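Local coordinates for protein transcriptional activator, putative (Pyrococcus furiosus, PDB 1RTW) that is of unknown function, perhaps a transcriptional activator, and has the all-helical fold of the TENA/THI-4/PQQC family, at residues A55-K60 and G116-G121; E84-E89 and S147-F152; W100-Y105 and W202-G207. One frame throughout, in Å; residues are numbered along the deposited sequence.

Contact 1: residues A55-K60 and G116-G121; sequences ALLMAK and GSFLEG
L57 presses both methyls of its side chain against the backbone of G121, and this pair is the tight, buried part of the contact. CD2 of L57 lies 3.4 Å from CA of G121, while L57 CD1 rests 3.6 Å from G121 O. With no side chain on G121 to intervene, the CA atoms of L57 and G121 come within 6.5 Å of each other. F118, one turn closer to the helix start, forms the partly exposed margin of this packing. Its CG lies anti to the backbone N (chi1 -177°), which swings the ring over to helix 33-60, and there CE1 meets L57 O edge-on, 3.4 Å away and near the ring plane. F69 of helix 66-89 touches both L57 and F118, so a third helix packs on the apolar side.

The contact sits where helix 100-115 gives way to helix 118-142, and the start of the second helix is set by a capping box. S117 is the N-cap: E120 N donates to S117 OG at 3.1 Å, and S117 N donates in return to E120 OE1 at 2.8 Å, using the anti lone pair of that oxygen.

The remaining part is polar and looser, K60 and G116 both being partly exposed. Here K60 reaches across with its chain extended beyond CG, and its NZ donates to G116 O at 2.7 Å. The C=O...N angle is 159°, and the nitrogen is tilted 15° from the carbonyl plane. The same ammonium also bonds to A113 O and, weakly, to S114 O, so one lysine gathers carbonyls at the C-terminal end of helix 100-115, an arrangement that should suit the negative end of the helix dipole. K60 of the third subunit, another copy of the protein, packs against this lysine.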
loop_
_atom_site.group_PDB
_atom_site.type_symbol
_atom_site.label_atom_id
_atom_site.label_comp_id
_atom_site.label_asym_id
_atom_site.label_seq_id
_atom_site.Cartn_x
_atom_site.Cartn_y
_atom_site.Cartn_z
ATOM N N ALA B 55 8.110 -1.010 8.969
ATOM C CA ALA B 55 8.480 -0.117 7.889
ATOM C C ALA B 55 7.198 0.440 7.246
ATOM O O ALA B 55 7.131 1.590 6.843
ATOM C CB ALA B 55 9.347 -0.858 6.887
ATOM N N LEU B 56 6.162 -0.383 7.180
ATOM C CA LEU B 56 4.896 0.058 6.633
ATOM C C LEU B 56 4.309 1.144 7.528
ATOM O O LEU B 56 3.780 2.138 7.032
ATOM C CB LEU B 56 3.954 -1.119 6.522
ATOM C CG LEU B 56 4.291 -1.978 5.311
ATOM C CD1 LEU B 56 3.438 -3.219 5.318
ATOM C CD2 LEU B 56 4.057 -1.187 4.045
ATOM N N LEU B 57 4.444 0.971 8.845
ATOM C CA LEU B 57 3.950 1.947 9.800
ATOM C C LEU B 57 4.757 3.237 9.666
ATOM O O LEU B 57 4.192 4.329 9.654
ATOM C CB LEU B 57 4.067 1.419 11.230
ATOM C CG LEU B 57 3.103 0.317 11.643
ATOM C CD1 LEU B 57 3.399 -0.124 13.073
ATOM C CD2 LEU B 57 1.669 0.809 11.520
HETATM N N MSE B 58 6.073 3.095 9.505
HETATM C CA MSE B 58 6.957 4.251 9.363
HETATM C C MSE B 58 6.517 5.176 8.231
HETATM O O MSE B 58 6.443 6.394 8.400
HETATM C CB MSE B 58 8.414 3.812 9.144
HETATM C CG MSE B 58 9.353 4.968 8.843
HETATM SE SE MSE B 58 11.250 4.501 8.957
HETATM C CE MSE B 58 11.970 6.294 9.091
ATOM N N ALA B 59 6.194 4.586 7.091
ATOM C CA ALA B 59 5.766 5.346 5.929
ATOM C C ALA B 59 4.515 6.199 6.165
ATOM O O ALA B 59 4.340 7.234 5.527
ATOM C CB ALA B 59 5.540 4.402 4.777
ATOM N N LYS B 60 3.653 5.744 7.073
ATOM C CA LYS B 60 2.401 6.407 7.415
ATOM C C LYS B 60 2.511 7.243 8.682
ATOM O O LYS B 60 1.542 7.892 9.066
ATOM C CB LYS B 60 1.324 5.362 7.702
ATOM C CG LYS B 60 0.587 4.785 6.540
ATOM C CD LYS B 60 -0.560 3.922 7.082
ATOM C CE LYS B 60 -1.347 3.243 5.975
ATOM N NZ LYS B 60 -2.329 2.274 6.544
ATOM N N GLY B 116 -5.101 -0.686 7.488
ATOM C CA GLY B 116 -5.667 -0.143 8.708
ATOM C C GLY B 116 -5.242 1.281 8.957
ATOM O O GLY B 116 -4.490 1.853 8.177
ATOM N N SER B 117 -5.764 1.868 10.027
ATOM C CA SER B 117 -5.409 3.230 10.421
ATOM C C SER B 117 -4.034 3.153 11.104
ATOM O O SER B 117 -3.614 2.074 11.525
ATOM C CB SER B 117 -6.429 3.744 11.429
ATOM O OG SER B 117 -6.364 2.972 12.618
ATOM N N PHE B 118 -3.354 4.288 11.246
ATOM C CA PHE B 118 -2.044 4.289 11.893
ATOM C C PHE B 118 -2.171 3.795 13.338
ATOM O O PHE B 118 -1.341 3.011 13.813
ATOM C CB PHE B 118 -1.415 5.687 11.867
ATOM C CG PHE B 118 -0.034 5.739 12.461
ATOM C CD1 PHE B 118 1.015 5.050 11.867
ATOM C CD2 PHE B 118 0.221 6.470 13.616
ATOM C CE1 PHE B 118 2.281 5.083 12.406
ATOM C CE2 PHE B 118 1.495 6.509 14.165
ATOM C CZ PHE B 118 2.524 5.814 13.559
ATOM N N LEU B 119 -3.260 4.210 13.990
ATOM C CA LEU B 119 -3.565 3.849 15.367
ATOM C C LEU B 119 -3.645 2.333 15.543
ATOM O O LEU B 119 -3.109 1.773 16.502
ATOM C CB LEU B 119 -4.890 4.501 15.789
ATOM C CG LEU B 119 -5.390 4.128 17.191
ATOM C CD1 LEU B 119 -4.460 4.715 18.258
ATOM C CD2 LEU B 119 -6.832 4.600 17.392
ATOM N N GLU B 120 -4.377 1.675 14.653
ATOM C CA GLU B 120 -4.493 0.220 14.705
ATOM C C GLU B 120 -3.105 -0.412 14.531
ATOM O O GLU B 120 -2.726 -1.342 15.251
ATOM C CB GLU B 120 -5.407 -0.267 13.589
ATOM C CG GLU B 120 -6.890 0.115 13.733
ATOM C CD GLU B 120 -7.721 -0.364 12.544
ATOM O OE1 GLU B 120 -7.605 0.227 11.443
ATOM O OE2 GLU B 120 -8.480 -1.344 12.702
ATOM N N GLY B 121 -2.346 0.125 13.580
ATOM C CA GLY B 121 -1.021 -0.386 13.318
ATOM C C GLY B 121 -0.105 -0.239 14.517
ATOM O O GLY B 121 0.549 -1.196 14.930
#

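Contact 2: residues E84-E89 and S147-F152; sequences EKKAQE and SPYQEF
K86 makes the shortest polar contact, its NZ donating to P148 O at 2.6 Å. The ammonium sits nearly on the line of the carbonyl, with a C=O...N angle of 166°. NZ of K86 is also in a salt bridge with E151, shared almost evenly by the two carboxylate oxygens at 3.4 Å from OE1 and 3.5 Å from OE2, both weak as hydrogen bonds. K85 adds a longer salt bridge to the network, with NZ 3.7 Å from E151 OE2. E89 OE2 lies 3.8 Å from that same OE2 of E151, a like-charge approach that the two lysines probably offset.

The bonded carbonyl belongs to a type I turn from S147 to Q150, and S147 opens an ST turn within it: S147 OG accepts from Y149 N at 2.8 Å. Y149 then takes the N-cap position of helix 150-157.

Beyond the charges, the K86 chain packs through its methylenes. CG, anti to the backbone N (chi1 -166°), meets the edge of the F152 ring, K86 CG lying 3.4 Å from F152 CE2. The bend at chi2 (63°) then turns the chain end to P148 O and E151, with CE at the edge of the Y149 ring. F152 lies edge-to-face with F83 and Y149 stacks on F36.

Burial alone would disfavour a charged lysine; P148 O and the E151 carboxylate probably offset this and keep K86 protonated.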
loop_
_atom_site.group_PDB
_atom_site.type_symbol
_atom_site.label_atom_id
_atom_site.label_comp_id
_atom_site.label_asym_id
_atom_site.label_seq_id
_atom_site.Cartn_x
_atom_site.Cartn_y
_atom_site.Cartn_z
ATOM N N GLU B 84 20.552 -15.648 13.559
ATOM C CA GLU B 84 21.542 -16.241 12.668
ATOM C C GLU B 84 22.766 -16.816 13.378
ATOM O O GLU B 84 23.258 -17.874 12.993
ATOM C CB GLU B 84 21.962 -15.221 11.614
ATOM C CG GLU B 84 20.845 -14.883 10.640
ATOM C CD GLU B 84 20.952 -13.483 10.055
ATOM O OE1 GLU B 84 21.928 -12.756 10.359
ATOM O OE2 GLU B 84 20.038 -13.107 9.294
ATOM N N LYS B 85 23.247 -16.119 14.406
ATOM C CA LYS B 85 24.408 -16.567 15.176
ATOM C C LYS B 85 24.023 -17.893 15.823
ATOM O O LYS B 85 24.593 -18.943 15.508
ATOM C CB LYS B 85 24.760 -15.547 16.271
ATOM C CG LYS B 85 26.243 -15.505 16.650
ATOM C CD LYS B 85 26.453 -14.914 18.040
ATOM C CE LYS B 85 25.959 -15.882 19.111
ATOM N NZ LYS B 85 25.859 -15.286 20.473
ATOM N N LYS B 86 22.981 -17.838 16.649
ATOM C CA LYS B 86 22.471 -19.002 17.360
ATOM C C LYS B 86 22.261 -20.198 16.437
ATOM O O LYS B 86 22.533 -21.334 16.812
ATOM C CB LYS B 86 21.159 -18.645 18.055
ATOM C CG LYS B 86 20.717 -19.661 19.071
ATOM C CD LYS B 86 21.742 -19.748 20.181
ATOM C CE LYS B 86 21.385 -20.812 21.199
ATOM N NZ LYS B 86 22.453 -20.931 22.227
ATOM N N ALA B 87 21.810 -19.936 15.217
ATOM C CA ALA B 87 21.574 -21.003 14.257
ATOM C C ALA B 87 22.870 -21.646 13.743
ATOM O O ALA B 87 22.889 -22.830 13.404
ATOM C CB ALA B 87 20.739 -20.496 13.113
ATOM N N GLN B 88 23.930 -20.851 13.642
ATOM C CA GLN B 88 25.234 -21.348 13.208
ATOM C C GLN B 88 25.818 -22.288 14.268
ATOM O O GLN B 88 26.305 -23.382 13.961
ATOM C CB GLN B 88 26.200 -20.182 13.009
ATOM C CG GLN B 88 26.397 -19.770 11.569
ATOM C CD GLN B 88 26.977 -20.886 10.701
ATOM O OE1 GLN B 88 27.866 -21.633 11.124
ATOM N NE2 GLN B 88 26.481 -20.991 9.473
ATOM N N GLU B 89 25.781 -21.822 15.512
ATOM C CA GLU B 89 26.284 -22.551 16.669
ATOM C C GLU B 89 25.562 -23.875 16.866
ATOM O O GLU B 89 26.159 -24.847 17.326
ATOM C CB GLU B 89 26.140 -21.686 17.921
ATOM C CG GLU B 89 26.789 -20.314 17.772
ATOM C CD GLU B 89 26.644 -19.438 19.006
ATOM O OE1 GLU B 89 27.578 -18.653 19.282
ATOM O OE2 GLU B 89 25.604 -19.524 19.694
ATOM N N SER B 147 20.296 -20.826 31.206
ATOM C CA SER B 147 19.809 -21.452 29.981
ATOM C C SER B 147 20.776 -21.404 28.803
ATOM O O SER B 147 21.622 -20.515 28.719
ATOM C CB SER B 147 18.490 -20.788 29.563
ATOM O OG SER B 147 18.164 -21.088 28.217
ATOM N N PRO B 148 20.674 -22.390 27.893
ATOM C CA PRO B 148 21.519 -22.472 26.701
ATOM C C PRO B 148 21.038 -21.408 25.714
ATOM O O PRO B 148 21.658 -21.170 24.677
ATOM C CB PRO B 148 21.196 -23.866 26.148
ATOM C CG PRO B 148 20.669 -24.622 27.317
ATOM C CD PRO B 148 19.838 -23.598 28.014
ATOM N N TYR B 149 19.899 -20.799 26.031
ATOM C CA TYR B 149 19.306 -19.772 25.178
ATOM C C TYR B 149 19.221 -18.459 25.933
ATOM O O TYR B 149 18.312 -17.658 25.710
ATOM C CB TYR B 149 17.904 -20.206 24.744
ATOM C CG TYR B 149 17.839 -21.658 24.356
ATOM C CD1 TYR B 149 18.536 -22.132 23.245
ATOM C CD2 TYR B 149 17.116 -22.571 25.120
ATOM C CE1 TYR B 149 18.520 -23.479 22.907
ATOM C CE2 TYR B 149 17.093 -23.925 24.787
ATOM C CZ TYR B 149 17.800 -24.367 23.680
ATOM O OH TYR B 149 17.812 -25.698 23.353
ATOM N N GLN B 150 20.198 -18.233 26.806
ATOM C CA GLN B 150 20.254 -17.024 27.612
ATOM C C GLN B 150 20.234 -15.741 26.771
ATOM O O GLN B 150 19.637 -14.740 27.176
ATOM C CB GLN B 150 21.495 -17.060 28.504
ATOM C CG GLN B 150 21.499 -16.019 29.597
ATOM C CD GLN B 150 20.365 -16.197 30.569
ATOM O OE1 GLN B 150 20.041 -17.319 30.966
ATOM N NE2 GLN B 150 19.755 -15.090 30.974
ATOM N N GLU B 151 20.854 -15.788 25.594
ATOM C CA GLU B 151 20.907 -14.628 24.699
ATOM C C GLU B 151 19.508 -14.060 24.450
ATOM O O GLU B 151 19.282 -12.858 24.612
ATOM C CB GLU B 151 21.549 -14.997 23.356
ATOM C CG GLU B 151 22.871 -15.750 23.461
ATOM C CD GLU B 151 22.746 -17.214 23.060
ATOM O OE1 GLU B 151 21.965 -17.952 23.709
ATOM O OE2 GLU B 151 23.430 -17.620 22.090
ATOM N N PHE B 152 18.580 -14.939 24.071
ATOM C CA PHE B 152 17.191 -14.557 23.799
ATOM C C PHE B 152 16.454 -14.082 25.041
ATOM O O PHE B 152 15.703 -13.107 24.986
ATOM C CB PHE B 152 16.424 -15.726 23.183
ATOM C CG PHE B 152 16.989 -16.182 21.884
ATOM C CD1 PHE B 152 16.510 -15.671 20.693
ATOM C CD2 PHE B 152 18.033 -17.093 21.854
ATOM C CE1 PHE B 152 17.064 -16.054 19.487
ATOM C CE2 PHE B 152 18.595 -17.485 20.658
ATOM C CZ PHE B 152 18.113 -16.965 19.466
#

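Contact 3: residues W100-Y105 and W202-G207; sequences WRAKSY and WDIAYG
Apolar contact centres on I204, whose CD1 wedges against the first turn of helix 100-115. I204 CD1 lies 3.9 Å from A102 CB and packs on R101 CB as well. The R101 and I204 side chains run past each other in opposite directions, and N42 of helix 33-60 touches both A102 and I204.

Contacts of the flat cationic group form a second set. R101 bends at chi2 (103°) and chi3 (130°), which lays its guanidinium over the backbone of the 202-207 segment. I204 N stands 4.0 Å above one face of the R101 guanidinium, offset toward the rim, while CA of the poorly ordered G207 approaches the edge. R101 NH2 comes 3.5 Å from D203 CB.

Polar linkage to D203 is indirect. R101 NH2 and D203 OD1 are 4.9 Å apart, and a water bridges them, accepting from R101 NH2 at 3.3 Å and donating weakly to D203 OD1. Each charge has a stronger partner outside the two segments: R101 NH1 forms a salt bridge with D99, and D203 OD2 is hydrogen-bonded to H20.

The loop following helix 181-201 is thus held to helix 100-115 by a buried isoleucine and a covering guanidinium, and the attraction between R101 and D203 is probably modest, since their charged atoms stay well apart and the water joins them weakly.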
loop_
_atom_site.group_PDB
_atom_site.type_symbol
_atom_site.label_atom_id
_atom_site.label_comp_id
_atom_site.label_asym_id
_atom_site.label_seq_id
_atom_site.Cartn_x
_atom_site.Cartn_y
_atom_site.Cartn_z
ATOM N N TRP B 100 1.878 -22.767 9.499
ATOM C CA TRP B 100 0.679 -22.037 9.077
ATOM C C TRP B 100 0.247 -20.929 10.046
ATOM O O TRP B 100 -0.207 -19.872 9.612
ATOM C CB TRP B 100 -0.488 -23.003 8.796
ATOM C CG TRP B 100 -1.069 -23.685 10.011
ATOM C CD1 TRP B 100 -2.127 -23.256 10.769
ATOM C CD2 TRP B 100 -0.642 -24.928 10.589
ATOM N NE1 TRP B 100 -2.381 -24.151 11.780
ATOM C CE2 TRP B 100 -1.485 -25.186 11.696
ATOM C CE3 TRP B 100 0.377 -25.845 10.285
ATOM C CZ2 TRP B 100 -1.348 -26.331 12.494
ATOM C CZ3 TRP B 100 0.514 -26.984 11.078
ATOM C CH2 TRP B 100 -0.343 -27.212 12.173
ATOM N N ARG B 101 0.397 -21.170 11.347
ATOM C CA ARG B 101 0.048 -20.170 12.351
ATOM C C ARG B 101 0.952 -18.941 12.212
ATOM O O ARG B 101 0.513 -17.808 12.407
ATOM C CB ARG B 101 0.190 -20.731 13.773
ATOM C CG ARG B 101 -0.842 -21.781 14.185
ATOM C CD ARG B 101 -0.254 -23.179 14.133
ATOM N NE ARG B 101 -0.497 -23.925 15.359
ATOM C CZ ARG B 101 0.255 -24.934 15.786
ATOM N NH1 ARG B 101 1.307 -25.330 15.086
ATOM N NH2 ARG B 101 -0.045 -25.536 16.928
ATOM N N ALA B 102 2.219 -19.174 11.887
ATOM C CA ALA B 102 3.168 -18.080 11.732
ATOM C C ALA B 102 2.824 -17.197 10.536
ATOM O O ALA B 102 2.757 -15.976 10.665
ATOM C CB ALA B 102 4.591 -18.613 11.624
ATOM N N LYS B 103 2.584 -17.817 9.382
ATOM C CA LYS B 103 2.242 -17.070 8.165
ATOM C C LYS B 103 0.964 -16.265 8.370
ATOM O O LYS B 103 0.854 -15.131 7.919
ATOM C CB LYS B 103 2.052 -18.017 6.976
ATOM C CG LYS B 103 3.278 -18.838 6.632
ATOM C CD LYS B 103 3.059 -19.648 5.369
ATOM C CE LYS B 103 1.930 -20.662 5.532
ATOM N NZ LYS B 103 1.778 -21.524 4.318
ATOM N N SER B 104 0.013 -16.867 9.074
ATOM C CA SER B 104 -1.266 -16.251 9.372
ATOM C C SER B 104 -1.100 -15.006 10.255
ATOM O O SER B 104 -1.803 -14.011 10.108
ATOM C CB SER B 104 -2.137 -17.290 10.072
ATOM O OG SER B 104 -3.434 -16.790 10.292
ATOM N N TYR B 105 -0.164 -15.065 11.185
ATOM C CA TYR B 105 0.085 -13.947 12.079
ATOM C C TYR B 105 0.747 -12.832 11.271
ATOM O O TYR B 105 0.340 -11.658 11.336
ATOM C CB TYR B 105 0.983 -14.429 13.220
ATOM C CG TYR B 105 1.209 -13.440 14.338
ATOM C CD1 TYR B 105 0.691 -12.147 14.277
ATOM C CD2 TYR B 105 1.977 -13.798 15.461
ATOM C CE1 TYR B 105 0.928 -11.235 15.289
ATOM C CE2 TYR B 105 2.218 -12.893 16.480
ATOM C CZ TYR B 105 1.692 -11.612 16.381
ATOM O OH TYR B 105 1.948 -10.679 17.343
ATOM N N TRP B 202 3.211 -19.674 20.441
ATOM C CA TRP B 202 3.986 -20.545 21.319
ATOM C C TRP B 202 3.748 -22.027 21.028
ATOM O O TRP B 202 4.660 -22.835 21.168
ATOM C CB TRP B 202 3.697 -20.240 22.786
ATOM C CG TRP B 202 4.088 -18.852 23.215
ATOM C CD1 TRP B 202 3.244 -17.822 23.520
ATOM C CD2 TRP B 202 5.421 -18.332 23.355
ATOM N NE1 TRP B 202 3.966 -16.695 23.832
ATOM C CE2 TRP B 202 5.297 -16.980 23.744
ATOM C CE3 TRP B 202 6.695 -18.873 23.182
ATOM C CZ2 TRP B 202 6.413 -16.163 23.964
ATOM C CZ3 TRP B 202 7.803 -18.056 23.398
ATOM C CH2 TRP B 202 7.652 -16.717 23.788
ATOM N N ASP B 203 2.538 -22.373 20.587
ATOM C CA ASP B 203 2.202 -23.766 20.269
ATOM C C ASP B 203 2.987 -24.340 19.087
ATOM O O ASP B 203 3.171 -25.554 18.992
ATOM C CB ASP B 203 0.702 -23.917 19.978
ATOM C CG ASP B 203 -0.164 -23.662 21.196
ATOM O OD1 ASP B 203 -1.256 -23.067 21.039
ATOM O OD2 ASP B 203 0.243 -24.062 22.309
ATOM N N ILE B 204 3.443 -23.467 18.193
ATOM C CA ILE B 204 4.193 -23.878 17.010
ATOM C C ILE B 204 5.365 -24.800 17.331
ATOM O O ILE B 204 5.633 -25.739 16.590
ATOM C CB ILE B 204 4.697 -22.647 16.217
ATOM C CG1 ILE B 204 3.514 -21.921 15.571
ATOM C CG2 ILE B 204 5.686 -23.066 15.155
ATOM C CD1 ILE B 204 3.885 -20.592 14.925
ATOM N N ALA B 205 6.050 -24.543 18.438
ATOM C CA ALA B 205 7.186 -25.365 18.831
ATOM C C ALA B 205 6.828 -26.852 18.976
ATOM O O ALA B 205 7.649 -27.731 18.696
ATOM C CB ALA B 205 7.765 -24.844 20.118
ATOM N N TYR B 206 5.592 -27.130 19.390
ATOM C CA TYR B 206 5.149 -28.506 19.581
ATOM C C TYR B 206 4.450 -29.092 18.365
ATOM O O TYR B 206 4.034 -30.250 18.376
ATOM C CB TYR B 206 4.290 -28.607 20.841
ATOM C CG TYR B 206 5.008 -28.005 22.026
ATOM C CD1 TYR B 206 6.049 -28.688 22.652
ATOM C CD2 TYR B 206 4.737 -26.699 22.432
ATOM C CE1 TYR B 206 6.815 -28.079 23.643
ATOM C CE2 TYR B 206 5.490 -26.080 23.420
ATOM C CZ TYR B 206 6.534 -26.773 24.019
ATOM O OH TYR B 206 7.308 -26.142 24.966
ATOM N N GLY B 207 4.342 -28.283 17.311
ATOM C CA GLY B 207 3.730 -28.727 16.072
ATOM C C GLY B 207 4.559 -29.847 15.471
ATOM O O GLY B 207 5.774 -29.912 15.680
HETATM O O HOH W 1 -2.510 -23.630 17.992
#

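The three contacts lie apart in one all-helical chain, without touching. Contacts 1 and 2 are on opposite sides of the chain's centre, their own centres about 32 Å apart. Helix 66-89 spans between them, carrying F69 against contact 1 near its start and K86 into contact 2 near its end. Helix 100-115 likewise runs from contact 3 to contact 1, whose centres are about 24 Å apart: R101 is in its first turn, and A113 O is bound by K60 at its last. Contacts 2 and 3 are closest, with nearest atoms about 9 Å apart. Other subunits of the four-chain assembly reach the segments of contacts 1 and 3, but none touches those of contact 2.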